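Local coordinates for protein polyphosphate kinase (Porphyromonas gingivalis, PDB 2O8R) that probably catalyses the reversible transfer of the terminal phosphate of ATP to a growing polyphosphate chain, as a member of the polyphosphate kinase 1 family, at residues 50-54 with 55-59; 215-218 with 219-223; 385-388 with 389-393; 675-678 with 679-682. The protein carries 3 engineered substitutions. One frame throughout, in Å; residues are numbered along the deposited sequence.

Interaction 1 of 4, residues 50-54 with 55-59; sequences EEFYT and VRVAY
Val-55, Val-57 and Phe-52 carry most of this contact. Val-55 runs obliquely past Glu-51, its CG1 3.6 Å from the carboxylate oxygen OE2, while Val-57 lies against two aromatic residues of the preceding turn. Its CG2 approaches Phe-52 CE2 at 4.1 Å, the two side chains running at about a right angle, and sits over one face of the Tyr-53 ring in a CH-pi contact, 4.1 Å from the centroid and 13° off the ring normal. One face of the Phe-52 ring is covered by Arg-56, whose CB makes a second CH-pi contact and whose CG comes to 3.6 Å from CE1, before the guanidinium leads off to a salt bridge with Asp-14. In the backbone, Phe-52 O accepts from both Arg-56 N (2.8 Å) and Val-57 N (3.1 Å), and Tyr-53 O takes the i+5 N-H of Ala-58. Val-55 N still bonds to Glu-51 O in the ordinary i+4 pattern. Ile-87 and Val-91 of helix 83-112 pack on the aromatic pair, and Trp-17 stacks on Phe-52. The shift from i+4 to i+5 bonding marks a local pi-type turn, a pi-bulge within the long helix 35-63 of the N-terminal domain.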
ATOM      1  N   GLU A  50     -17.423 -11.361  -8.889  1.00 60.41           N
ATOM      2  CA  GLU A  50     -16.115 -11.985  -8.888  1.00 61.13           C
ATOM      3  C   GLU A  50     -15.942 -12.770  -7.596  1.00 63.90           C
ATOM      4  O   GLU A  50     -15.479 -13.907  -7.613  1.00 76.76           O
ATOM      5  CB  GLU A  50     -15.026 -10.927  -9.049  1.00 58.75           C
ATOM      6  CG  GLU A  50     -13.610 -11.471  -9.094  1.00 56.34           C
ATOM      7  CD  GLU A  50     -13.318 -12.293 -10.335  1.00 82.48           C
ATOM      8  OE1 GLU A  50     -13.642 -11.852 -11.462  1.00 68.73           O
ATOM      9  OE2 GLU A  50     -12.748 -13.387 -10.178  1.00 89.34           O
ATOM     10  N   GLU A  51     -16.348 -12.157  -6.488  1.00 58.32           N
ATOM     11  CA  GLU A  51     -16.273 -12.758  -5.158  1.00 54.20           C
ATOM     12  C   GLU A  51     -17.182 -13.984  -5.053  1.00 55.30           C
ATOM     13  O   GLU A  51     -16.758 -15.039  -4.588  1.00 62.40           O
ATOM     14  CB  GLU A  51     -16.641 -11.709  -4.100  1.00 59.50           C
ATOM     15  CG  GLU A  51     -16.623 -12.192  -2.656  1.00 90.88           C
ATOM     16  CD  GLU A  51     -15.223 -12.300  -2.069  1.00116.66           C
ATOM     17  OE1 GLU A  51     -14.273 -11.716  -2.634  1.00133.93           O
ATOM     18  OE2 GLU A  51     -15.073 -12.969  -1.026  1.00127.41           O
ATOM     19  N   PHE A  52     -18.420 -13.830  -5.508  1.00 52.72           N
ATOM     20  CA  PHE A  52     -19.387 -14.909  -5.613  1.00 52.85           C
ATOM     21  C   PHE A  52     -18.809 -16.085  -6.373  1.00 60.27           C
ATOM     22  O   PHE A  52     -18.907 -17.221  -5.926  1.00 49.24           O
ATOM     23  CB  PHE A  52     -20.628 -14.410  -6.336  1.00 55.19           C
ATOM     24  CG  PHE A  52     -21.783 -15.381  -6.342  1.00 64.42           C
ATOM     25  CD1 PHE A  52     -22.557 -15.574  -5.202  1.00 64.69           C
ATOM     26  CD2 PHE A  52     -22.128 -16.065  -7.509  1.00 66.05           C
ATOM     27  CE1 PHE A  52     -23.650 -16.437  -5.220  1.00 54.62           C
ATOM     28  CE2 PHE A  52     -23.214 -16.932  -7.537  1.00 54.50           C
ATOM     29  CZ  PHE A  52     -23.981 -17.117  -6.388  1.00 53.30           C
ATOM     30  N   TYR A  53     -18.207 -15.823  -7.525  1.00 68.59           N
ATOM     31  CA  TYR A  53     -17.608 -16.909  -8.283  1.00 62.67           C
ATOM     32  C   TYR A  53     -16.486 -17.618  -7.512  1.00 65.49           C
ATOM     33  O   TYR A  53     -16.505 -18.843  -7.402  1.00 63.37           O
ATOM     34  CB  TYR A  53     -17.165 -16.449  -9.676  1.00 62.45           C
ATOM     35  CG  TYR A  53     -18.199 -16.731 -10.744  1.00 65.79           C
ATOM     36  CD1 TYR A  53     -19.270 -15.866 -10.953  1.00 65.09           C
ATOM     37  CD2 TYR A  53     -18.122 -17.878 -11.528  1.00 53.69           C
ATOM     38  CE1 TYR A  53     -20.230 -16.124 -11.929  1.00 60.71           C
ATOM     39  CE2 TYR A  53     -19.080 -18.144 -12.504  1.00 68.97           C
ATOM     40  CZ  TYR A  53     -20.126 -17.257 -12.698  1.00 56.88           C
ATOM     41  OH  TYR A  53     -21.073 -17.520 -13.651  1.00 70.47           O
ATOM     42  N   THR A  54     -15.548 -16.868  -6.929  1.00 73.12           N
ATOM     43  CA  THR A  54     -14.368 -17.519  -6.333  1.00 82.37           C
ATOM     44  C   THR A  54     -14.606 -18.273  -5.027  1.00 80.42           C
ATOM     45  O   THR A  54     -13.803 -19.131  -4.666  1.00 91.12           O
ATOM     46  CB  THR A  54     -13.140 -16.581  -6.158  1.00 69.81           C
ATOM     47  OG1 THR A  54     -13.284 -15.793  -4.973  1.00 80.30           O
ATOM     48  CG2 THR A  54     -12.948 -15.689  -7.365  1.00 81.29           C
ATOM     49  N   VAL A  55     -15.696 -17.969  -4.323  1.00 73.75           N
ATOM     50  CA  VAL A  55     -16.000 -18.690  -3.078  1.00 81.50           C
ATOM     51  C   VAL A  55     -17.264 -19.564  -3.151  1.00 80.99           C
ATOM     52  O   VAL A  55     -17.329 -20.651  -2.566  1.00 83.49           O
ATOM     53  CB  VAL A  55     -16.037 -17.758  -1.815  1.00 78.46           C
ATOM     54  CG1 VAL A  55     -15.448 -16.384  -2.120  1.00 76.58           C
ATOM     55  CG2 VAL A  55     -17.436 -17.627  -1.252  1.00 26.46           C
ATOM     56  N   ARG A  56     -18.257 -19.098  -3.891  1.00 76.19           N
ATOM     57  CA  ARG A  56     -19.564 -19.709  -3.842  1.00 68.57           C
ATOM     58  C   ARG A  56     -19.766 -20.684  -5.002  1.00 70.60           C
ATOM     59  O   ARG A  56     -20.187 -21.821  -4.782  1.00 76.27           O
ATOM     60  CB  ARG A  56     -20.624 -18.610  -3.809  1.00 67.92           C
ATOM     61  CG  ARG A  56     -21.955 -19.027  -3.310  1.00 63.68           C
ATOM     62  CD  ARG A  56     -21.969 -19.384  -1.839  1.00 69.95           C
ATOM     63  NE  ARG A  56     -23.100 -20.283  -1.617  1.00 87.59           N
ATOM     64  CZ  ARG A  56     -23.234 -21.117  -0.592  1.00 75.31           C
ATOM     65  NH1 ARG A  56     -22.305 -21.181   0.356  1.00 66.57           N
ATOM     66  NH2 ARG A  56     -24.310 -21.883  -0.520  1.00 73.06           N
ATOM     67  N   VAL A  57     -19.446 -20.254  -6.222  1.00 57.57           N
ATOM     68  CA  VAL A  57     -19.541 -21.127  -7.392  1.00 65.15           C
ATOM     69  C   VAL A  57     -18.500 -22.237  -7.279  1.00 73.09           C
ATOM     70  O   VAL A  57     -18.781 -23.404  -7.587  1.00 80.47           O
ATOM     71  CB  VAL A  57     -19.415 -20.336  -8.725  1.00 74.40           C
ATOM     72  CG1 VAL A  57     -18.881 -21.210  -9.857  1.00 63.77           C
ATOM     73  CG2 VAL A  57     -20.754 -19.750  -9.117  1.00 64.48           C
ATOM     74  N   ALA A  58     -17.317 -21.868  -6.792  1.00 67.74           N
ATOM     75  CA  ALA A  58     -16.244 -22.819  -6.521  1.00 67.95           C
ATOM     76  C   ALA A  58     -16.690 -23.913  -5.553  1.00 76.62           C
ATOM     77  O   ALA A  58     -16.459 -25.101  -5.810  1.00 77.07           O
ATOM     78  CB  ALA A  58     -15.023 -22.101  -5.978  1.00 45.02           C
ATOM     79  N   TYR A  59     -17.331 -23.504  -4.457  1.00 71.70           N
ATOM     80  CA  TYR A  59     -17.895 -24.441  -3.491  1.00 74.42           C
ATOM     81  C   TYR A  59     -18.824 -25.452  -4.150  1.00 74.53           C
ATOM     82  O   TYR A  59     -18.682 -26.657  -3.946  1.00 71.80           O
ATOM     83  CB  TYR A  59     -18.637 -23.709  -2.374  1.00 81.49           C
ATOM     84  CG  TYR A  59     -19.532 -24.619  -1.555  1.00 74.81           C
ATOM     85  CD1 TYR A  59     -19.008 -25.437  -0.554  1.00 69.13           C
ATOM     86  CD2 TYR A  59     -20.906 -24.662  -1.786  1.00 72.95           C
ATOM     87  CE1 TYR A  59     -19.828 -26.276   0.189  1.00 76.67           C
ATOM     88  CE2 TYR A  59     -21.730 -25.491  -1.053  1.00 76.38           C
ATOM     89  CZ  TYR A  59     -21.189 -26.296  -0.068  1.00 84.15           C
ATOM     90  OH  TYR A  59     -22.022 -27.121   0.651  1.00 92.35           O
TER

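Interaction 2 of 4, residues 215-218 with 219-223; sequences EHLD and VVFPG
Phe-221 and Leu-217 lie side by side, one turn apart and pointing the same way, in the short, weakly bonded helical turn around 217-220. Followed outward, the phenylalanine first meets a carbonyl: its CB is 3.9 Å from Leu-217 O, and CG is only slightly farther from the same oxygen. CG stands anti to its own carbonyl carbon (chi1 -55°), a setting that carries the ring back along the preceding turn. CD2 then comes to 3.4 Å from Leu-217 O, which lies at the ring edge, near its plane. Beyond it, CE2 reaches the leucine methyl CD2 at 4.1 Å. One face of the ring is covered by its neighbour Val-220 through CG1, and Ala-180 and Leu-182 of strand 178-183 also touch the ring. The backbone closes the turn with an i+4 bond from Phe-221 N to Leu-217 O (2.9 Å) and a weak one from Val-220 N to the same oxygen. Val-219 N bonds to His-216 O, an i+3 link. After the ring, Pro-222 CA makes a CA-H...O contact with Asp-218 O. Chemically, Leu-217 O is a shared acceptor beside an aromatic edge, whose weakly positive C-H rim probably suits the oxygen, while the ring packs on Val-153 of the second subunit, with backbone hydrogen bonds from Val-220 and Gly-223 to that subunit beside it.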
ATOM      1  N   GLU A 215      -4.761  -2.469 -31.699  1.00 45.19           N
ATOM      2  CA  GLU A 215      -4.512  -1.613 -32.843  1.00 42.58           C
ATOM      3  C   GLU A 215      -3.040  -1.662 -33.305  1.00 53.19           C
ATOM      4  O   GLU A 215      -2.677  -1.101 -34.338  1.00 61.06           O
ATOM      5  CB  GLU A 215      -4.929  -0.182 -32.478  1.00 51.91           C
ATOM      6  CG  GLU A 215      -5.087   0.802 -33.634  1.00 69.00           C
ATOM      7  CD  GLU A 215      -6.010   0.299 -34.735  1.00 85.90           C
ATOM      8  OE1 GLU A 215      -6.983  -0.432 -34.435  1.00 97.09           O
ATOM      9  OE2 GLU A 215      -5.761   0.647 -35.909  1.00 87.42           O
ATOM     10  N   HIS A 216      -2.187  -2.340 -32.551  1.00 51.39           N
ATOM     11  CA  HIS A 216      -0.768  -2.363 -32.889  1.00 55.05           C
ATOM     12  C   HIS A 216      -0.186  -3.772 -32.906  1.00 50.30           C
ATOM     13  O   HIS A 216       1.031  -3.948 -32.856  1.00 54.61           O
ATOM     14  CB  HIS A 216       0.021  -1.465 -31.932  1.00 55.16           C
ATOM     15  CG  HIS A 216      -0.366  -0.024 -32.000  1.00 56.96           C
ATOM     16  ND1 HIS A 216      -1.310   0.535 -31.165  1.00 76.36           N
ATOM     17  CD2 HIS A 216       0.047   0.971 -32.817  1.00 48.80           C
ATOM     18  CE1 HIS A 216      -1.453   1.814 -31.460  1.00 76.34           C
ATOM     19  NE2 HIS A 216      -0.636   2.105 -32.454  1.00 60.83           N
ATOM     20  N   LEU A 217      -1.060  -4.769 -32.989  1.00 48.09           N
ATOM     21  CA  LEU A 217      -0.647  -6.161 -32.936  1.00 53.10           C
ATOM     22  C   LEU A 217       0.303  -6.499 -34.079  1.00 60.58           C
ATOM     23  O   LEU A 217       1.175  -7.360 -33.934  1.00 68.98           O
ATOM     24  CB  LEU A 217      -1.870  -7.083 -32.963  1.00 62.67           C
ATOM     25  CG  LEU A 217      -2.692  -7.214 -31.677  1.00 52.02           C
ATOM     26  CD1 LEU A 217      -3.996  -7.916 -31.942  1.00 43.12           C
ATOM     27  CD2 LEU A 217      -1.903  -7.961 -30.624  1.00 74.03           C
ATOM     28  N   ASP A 218       0.146  -5.790 -35.196  1.00 55.28           N
ATOM     29  CA  ASP A 218       1.007  -5.959 -36.369  1.00 62.85           C
ATOM     30  C   ASP A 218       2.489  -5.685 -36.111  1.00 61.72           C
ATOM     31  O   ASP A 218       3.336  -6.265 -36.782  1.00 81.18           O
ATOM     32  CB  ASP A 218       0.515  -5.107 -37.536  1.00 58.26           C
ATOM     33  CG  ASP A 218       0.136  -3.713 -37.111  1.00 86.67           C
ATOM     34  OD1 ASP A 218      -0.967  -3.541 -36.538  1.00103.33           O
ATOM     35  OD2 ASP A 218       0.940  -2.791 -37.351  1.00 99.92           O
ATOM     36  N   VAL A 219       2.812  -4.830 -35.141  1.00 66.73           N
ATOM     37  CA  VAL A 219       4.220  -4.594 -34.798  1.00 60.93           C
ATOM     38  C   VAL A 219       4.771  -5.706 -33.899  1.00 70.36           C
ATOM     39  O   VAL A 219       5.982  -5.977 -33.880  1.00 73.54           O
ATOM     40  CB  VAL A 219       4.486  -3.169 -34.202  1.00 62.38           C
ATOM     41  CG1 VAL A 219       3.382  -2.181 -34.593  1.00 49.83           C
ATOM     42  CG2 VAL A 219       4.666  -3.207 -32.703  1.00 70.76           C
ATOM     43  N   VAL A 220       3.867  -6.361 -33.178  1.00 65.81           N
ATOM     44  CA  VAL A 220       4.228  -7.427 -32.250  1.00 64.17           C
ATOM     45  C   VAL A 220       4.443  -8.721 -33.033  1.00 68.15           C
ATOM     46  O   VAL A 220       5.324  -9.531 -32.716  1.00 67.05           O
ATOM     47  CB  VAL A 220       3.138  -7.593 -31.167  1.00 64.66           C
ATOM     48  CG1 VAL A 220       3.394  -8.803 -30.298  1.00 42.87           C
ATOM     49  CG2 VAL A 220       3.068  -6.341 -30.310  1.00 60.72           C
ATOM     50  N   PHE A 221       3.660  -8.891 -34.088  1.00 56.97           N
ATOM     51  CA  PHE A 221       3.786 -10.067 -34.929  1.00 62.03           C
ATOM     52  C   PHE A 221       4.076  -9.683 -36.383  1.00 68.29           C
ATOM     53  O   PHE A 221       3.212  -9.837 -37.250  1.00 76.99           O
ATOM     54  CB  PHE A 221       2.505 -10.896 -34.840  1.00 71.43           C
ATOM     55  CG  PHE A 221       2.115 -11.269 -33.433  1.00 77.58           C
ATOM     56  CD1 PHE A 221       2.677 -12.380 -32.815  1.00 76.20           C
ATOM     57  CD2 PHE A 221       1.180 -10.515 -32.730  1.00 58.76           C
ATOM     58  CE1 PHE A 221       2.315 -12.732 -31.519  1.00 76.84           C
ATOM     59  CE2 PHE A 221       0.812 -10.861 -31.443  1.00 62.82           C
ATOM     60  CZ  PHE A 221       1.387 -11.974 -30.833  1.00 65.82           C
ATOM     61  N   PRO A 222       5.295  -9.184 -36.660  1.00 67.92           N
ATOM     62  CA  PRO A 222       5.599  -8.700 -38.006  1.00 71.63           C
ATOM     63  C   PRO A 222       5.476  -9.773 -39.095  1.00 75.56           C
ATOM     64  O   PRO A 222       5.014  -9.482 -40.196  1.00 86.09           O
ATOM     65  CB  PRO A 222       7.047  -8.224 -37.885  1.00 70.55           C
ATOM     66  CG  PRO A 222       7.590  -8.954 -36.713  1.00 65.95           C
ATOM     67  CD  PRO A 222       6.456  -9.035 -35.765  1.00 71.26           C
ATOM     68  N   GLY A 223       5.864 -11.003 -38.784  1.00 64.23           N
ATOM     69  CA  GLY A 223       5.802 -12.078 -39.757  1.00 58.61           C
ATOM     70  C   GLY A 223       4.474 -12.805 -39.847  1.00 72.69           C
ATOM     71  O   GLY A 223       4.433 -13.972 -40.248  1.00 87.73           O
TER

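Interaction 3 of 4, residues 385-388 with 389-393; sequences SIIS and ALEAA
Ser-385 and Ala-389 meet at the start of helix 385-395, where Ala-389 N bonds to Ser-385 O (2.7 Å) and the alanine CB rests near the same oxygen. The hydroxyl of Ser-385 turns instead to the second subunit, where its partner is Gln-395 in a weak bond. Ile-386 comes next, and its side chain runs beside that of Leu-390, both pointing the same way. The branch CG2, anti to the backbone N, touches Leu-390 CD1 at 3.9 Å, while Ile-386 O accepts the N-H of Leu-390. Ile-387 presents its own CG2 to Glu-391, with OE2 3.9 Å away and CG a little farther, the two side chains meeting at a slant. Glu-391 N bonds to Ile-387 O, and the extended glutamate carries its carboxylate to Arg-421 of helix 416-425, a salt bridge through OE2. Ser-388 closes the segment: its carbonyl O receives Ala-392 N at 3.0 Å. The helix is the crossover of a beta-alpha-beta unit between strands 370-377 and 399-404. Four consecutive i+4 bonds thus satisfy the carbonyls of residues 385-388, leaving the side chains to divide the work: Leu-390 against strand 370-377, Ile-386 toward helix 355-365, Ile-387 between strand 370-377 and helix 416-425, Ser-385, Ser-388 and Ala-392 at the second subunit, and on Glu-391 a carboxylate whose charge is probably offset by Arg-421.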
ATOM      1  N   SER A 385      -4.603   5.564  12.612  1.00 55.38           N
ATOM      2  CA  SER A 385      -4.831   6.451  13.756  1.00 46.92           C
ATOM      3  C   SER A 385      -5.125   5.717  15.048  1.00 53.96           C
ATOM      4  O   SER A 385      -4.541   5.998  16.095  1.00 67.97           O
ATOM      5  CB  SER A 385      -6.033   7.322  13.447  1.00 26.29           C
ATOM      6  OG  SER A 385      -5.788   8.077  12.283  1.00 67.32           O
ATOM      7  N   ILE A 386      -6.048   4.773  14.959  1.00 57.82           N
ATOM      8  CA  ILE A 386      -6.370   3.923  16.076  1.00 47.86           C
ATOM      9  C   ILE A 386      -5.142   3.174  16.593  1.00 56.89           C
ATOM     10  O   ILE A 386      -4.827   3.287  17.791  1.00 45.82           O
ATOM     11  CB  ILE A 386      -7.566   3.022  15.744  1.00 45.12           C
ATOM     12  CG1 ILE A 386      -8.836   3.876  15.805  1.00 48.29           C
ATOM     13  CG2 ILE A 386      -7.679   1.862  16.720  1.00 46.31           C
ATOM     14  CD1 ILE A 386     -10.088   3.157  15.435  1.00 40.77           C
ATOM     15  N   ILE A 387      -4.417   2.480  15.701  1.00 46.34           N
ATOM     16  CA  ILE A 387      -3.158   1.821  16.098  1.00 48.49           C
ATOM     17  C   ILE A 387      -2.219   2.831  16.780  1.00 53.56           C
ATOM     18  O   ILE A 387      -1.634   2.557  17.830  1.00 42.60           O
ATOM     19  CB  ILE A 387      -2.399   1.170  14.917  1.00 53.15           C
ATOM     20  CG1 ILE A 387      -3.246   0.127  14.160  1.00 50.02           C
ATOM     21  CG2 ILE A 387      -1.096   0.555  15.413  1.00 32.42           C
ATOM     22  CD1 ILE A 387      -3.856  -0.943  15.018  1.00 54.90           C
ATOM     23  N   SER A 388      -2.117   4.016  16.195  1.00 41.80           N
ATOM     24  CA  SER A 388      -1.250   5.044  16.725  1.00 47.84           C
ATOM     25  C   SER A 388      -1.666   5.486  18.120  1.00 59.29           C
ATOM     26  O   SER A 388      -0.827   5.560  19.026  1.00 58.79           O
ATOM     27  CB  SER A 388      -1.209   6.222  15.774  1.00 41.99           C
ATOM     28  OG  SER A 388      -0.271   5.973  14.738  1.00 76.21           O
ATOM     29  N   ALA A 389      -2.957   5.758  18.298  1.00 56.53           N
ATOM     30  CA  ALA A 389      -3.467   6.136  19.613  1.00 54.19           C
ATOM     31  C   ALA A 389      -3.195   5.020  20.610  1.00 44.52           C
ATOM     32  O   ALA A 389      -2.806   5.282  21.740  1.00 47.75           O
ATOM     33  CB  ALA A 389      -4.950   6.464  19.557  1.00 47.36           C
ATOM     34  N   LEU A 390      -3.378   3.777  20.174  1.00 48.02           N
ATOM     35  CA  LEU A 390      -3.138   2.621  21.032  1.00 50.17           C
ATOM     36  C   LEU A 390      -1.663   2.469  21.387  1.00 54.13           C
ATOM     37  O   LEU A 390      -1.332   2.165  22.524  1.00 72.56           O
ATOM     38  CB  LEU A 390      -3.645   1.339  20.372  1.00 46.89           C
ATOM     39  CG  LEU A 390      -5.159   1.185  20.233  1.00 58.38           C
ATOM     40  CD1 LEU A 390      -5.426   0.021  19.338  1.00 61.25           C
ATOM     41  CD2 LEU A 390      -5.868   1.002  21.576  1.00 35.59           C
ATOM     42  N   GLU A 391      -0.783   2.676  20.410  1.00 65.35           N
ATOM     43  CA  GLU A 391       0.657   2.623  20.650  1.00 67.02           C
ATOM     44  C   GLU A 391       1.073   3.637  21.717  1.00 73.78           C
ATOM     45  O   GLU A 391       1.764   3.283  22.675  1.00 79.74           O
ATOM     46  CB  GLU A 391       1.446   2.842  19.356  1.00 63.18           C
ATOM     47  CG  GLU A 391       1.540   1.604  18.469  1.00 64.28           C
ATOM     48  CD  GLU A 391       2.642   1.683  17.419  1.00 77.20           C
ATOM     49  OE1 GLU A 391       3.538   2.548  17.544  1.00 95.77           O
ATOM     50  OE2 GLU A 391       2.618   0.869  16.469  1.00 89.16           O
ATOM     51  N   ALA A 392       0.624   4.882  21.557  1.00 62.85           N
ATOM     52  CA  ALA A 392       0.820   5.927  22.562  1.00 60.62           C
ATOM     53  C   ALA A 392       0.424   5.461  23.966  1.00 67.42           C
ATOM     54  O   ALA A 392       1.151   5.688  24.937  1.00 71.45           O
ATOM     55  CB  ALA A 392       0.029   7.189  22.184  1.00 53.62           C
ATOM     56  N   ALA A 393      -0.729   4.803  24.059  1.00 65.76           N
ATOM     57  CA  ALA A 393      -1.262   4.369  25.336  1.00 61.29           C
ATOM     58  C   ALA A 393      -0.388   3.292  25.952  1.00 64.99           C
ATOM     59  O   ALA A 393      -0.106   3.330  27.149  1.00 72.91           O
ATOM     60  CB  ALA A 393      -2.676   3.872  25.171  1.00 62.07           C
TER

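Interaction 4 of 4, residues 675-678 with 679-682; sequences PVRA and QAAI
Arg-677 and Ala-680 make the main side-chain contact at the start of helix 678-691. The guanidinium lies with one face over Ala-680 N, which sits above its centre, and NH1 comes to 3.5 Å from Ala-680 CB. Extended from CG to NE (chi2 162°, chi3 -166°), the arginine chain carries the guanidinium forward to the first turn, where Asp-592 holds NE in a salt bridge. Backbone hydrogen bonds start the helix: Ala-681 N donates to Arg-677 O (2.9 Å, 173° at the hydrogen), with Arg-677 at the N-cap position, and Ile-682 N donates to Ala-678 O (2.8 Å). A water links the two segments, accepting a weak bond from Arg-677 NH2 and donating at 2.9 Å to Gln-679 OE1, which also takes Tyr-594 N while NE2 bonds to Glu-596. Apolar contact is slight: Val-676 CG2 meets Ala-681 CB at 4.2 Å. Asp-652 accepts from Ala-678 N and Asn-653 bonds to Val-676, both just beyond helix 636-651, and Ala-681 and Ile-682 pack on Ile-648 of that helix, which places the beginning of the C-terminal helix against helix 636-651.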
ATOM      1  N   PRO A 675     -41.611  12.853  -2.067  1.00 71.57           N
ATOM      2  CA  PRO A 675     -40.385  12.083  -2.240  1.00 60.70           C
ATOM      3  C   PRO A 675     -39.500  12.071  -1.002  1.00 59.35           C
ATOM      4  O   PRO A 675     -39.252  13.111  -0.376  1.00 58.35           O
ATOM      5  CB  PRO A 675     -39.677  12.806  -3.387  1.00 59.22           C
ATOM      6  CG  PRO A 675     -40.335  14.126  -3.481  1.00 61.00           C
ATOM      7  CD  PRO A 675     -41.742  13.888  -3.103  1.00 60.53           C
ATOM      8  N   VAL A 676     -39.056  10.879  -0.643  1.00 40.54           N
ATOM      9  CA  VAL A 676     -38.163  10.713   0.483  1.00 45.40           C
ATOM     10  C   VAL A 676     -37.162   9.625   0.147  1.00 58.44           C
ATOM     11  O   VAL A 676     -37.534   8.483  -0.157  1.00 63.60           O
ATOM     12  CB  VAL A 676     -38.921  10.420   1.819  1.00 35.96           C
ATOM     13  CG1 VAL A 676     -40.130   9.594   1.585  1.00 64.87           C
ATOM     14  CG2 VAL A 676     -38.011   9.747   2.848  1.00 47.75           C
ATOM     15  N   ARG A 677     -35.890  10.010   0.143  1.00 57.25           N
ATOM     16  CA  ARG A 677     -34.825   9.038   0.072  1.00 61.07           C
ATOM     17  C   ARG A 677     -34.059   9.046   1.396  1.00 61.66           C
ATOM     18  O   ARG A 677     -33.581  10.088   1.886  1.00 46.59           O
ATOM     19  CB  ARG A 677     -33.968   9.211  -1.188  1.00 60.19           C
ATOM     20  CG  ARG A 677     -32.551   9.565  -0.984  1.00 52.47           C
ATOM     21  CD  ARG A 677     -31.737   9.270  -2.230  1.00 58.59           C
ATOM     22  NE  ARG A 677     -30.310   9.317  -1.921  1.00 66.95           N
ATOM     23  CZ  ARG A 677     -29.609  10.438  -1.801  1.00 55.07           C
ATOM     24  NH1 ARG A 677     -30.199  11.612  -1.977  1.00 58.06           N
ATOM     25  NH2 ARG A 677     -28.317  10.387  -1.504  1.00 60.58           N
ATOM     26  N   ALA A 678     -34.008   7.858   1.989  1.00 45.70           N
ATOM     27  CA  ALA A 678     -33.640   7.700   3.380  1.00 51.00           C
ATOM     28  C   ALA A 678     -32.266   8.275   3.717  1.00 58.13           C
ATOM     29  O   ALA A 678     -32.088   8.846   4.792  1.00 51.84           O
ATOM     30  CB  ALA A 678     -33.749   6.232   3.794  1.00 38.83           C
ATOM     31  N   GLN A 679     -31.312   8.149   2.796  1.00 45.13           N
ATOM     32  CA  GLN A 679     -29.953   8.595   3.065  1.00 34.08           C
ATOM     33  C   GLN A 679     -29.834  10.114   3.028  1.00 43.04           C
ATOM     34  O   GLN A 679     -29.035  10.697   3.770  1.00 43.35           O
ATOM     35  CB  GLN A 679     -28.927   7.874   2.174  1.00 38.83           C
ATOM     36  CG  GLN A 679     -28.665   6.416   2.637  1.00 32.43           C
ATOM     37  CD  GLN A 679     -27.643   5.646   1.779  1.00 38.42           C
ATOM     38  OE1 GLN A 679     -26.962   6.208   0.922  1.00 57.54           O
ATOM     39  NE2 GLN A 679     -27.527   4.360   2.034  1.00 32.37           N
ATOM     40  N   ALA A 680     -30.652  10.763   2.204  1.00 38.83           N
ATOM     41  CA  ALA A 680     -30.765  12.220   2.294  1.00 49.27           C
ATOM     42  C   ALA A 680     -31.496  12.618   3.581  1.00 47.95           C
ATOM     43  O   ALA A 680     -30.986  13.394   4.387  1.00 55.65           O
ATOM     44  CB  ALA A 680     -31.465  12.783   1.081  1.00 33.92           C
ATOM     45  N   ALA A 681     -32.668  12.035   3.790  1.00 49.12           N
ATOM     46  CA  ALA A 681     -33.536  12.437   4.890  1.00 53.11           C
ATOM     47  C   ALA A 681     -32.925  12.247   6.278  1.00 57.69           C
ATOM     48  O   ALA A 681     -33.120  13.085   7.166  1.00 66.77           O
ATOM     49  CB  ALA A 681     -34.859  11.711   4.792  1.00 45.85           C
ATOM     50  N   ILE A 682     -32.200  11.144   6.459  1.00 56.25           N
ATOM     51  CA  ILE A 682     -31.569  10.837   7.737  1.00 50.30           C
ATOM     52  C   ILE A 682     -30.531  11.903   8.065  1.00 60.35           C
ATOM     53  O   ILE A 682     -30.416  12.342   9.217  1.00 62.52           O
ATOM     54  CB  ILE A 682     -30.917   9.451   7.741  1.00 49.72           C
ATOM     55  CG1 ILE A 682     -31.980   8.362   7.828  1.00 48.94           C
ATOM     56  CG2 ILE A 682     -29.959   9.301   8.912  1.00 24.72           C
ATOM     57  CD1 ILE A 682     -31.389   6.951   7.781  1.00 44.35           C
TER
HETATM   58  O   HOH W   1     -25.906   8.755  -0.068  1.00 42.64           O

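In the fold
The four contacts are local turns, none touching another. Interaction 1 is in the N-terminal domain, interaction 2 in the middle domain and interaction 3 in the first C-terminal domain, while interaction 4 opens the last helix. Interactions 2 and 3 are farthest apart in nearest atoms, about 44 Å, yet both meet the second subunit. Interactions 1 and 4 lie on opposite sides of the chain's centre, their centres about 34 Å apart. Three approach predicted sites: between side chains, Glu-51 is about 6 Å from Asn-48, Ile-387 about 9 Å from Arg-379, and Gln-679 about 8 Å from Arg-570. A sulfate, probably from the crystallisation liquor, lies about 4 Å from the Arg-56 side chain.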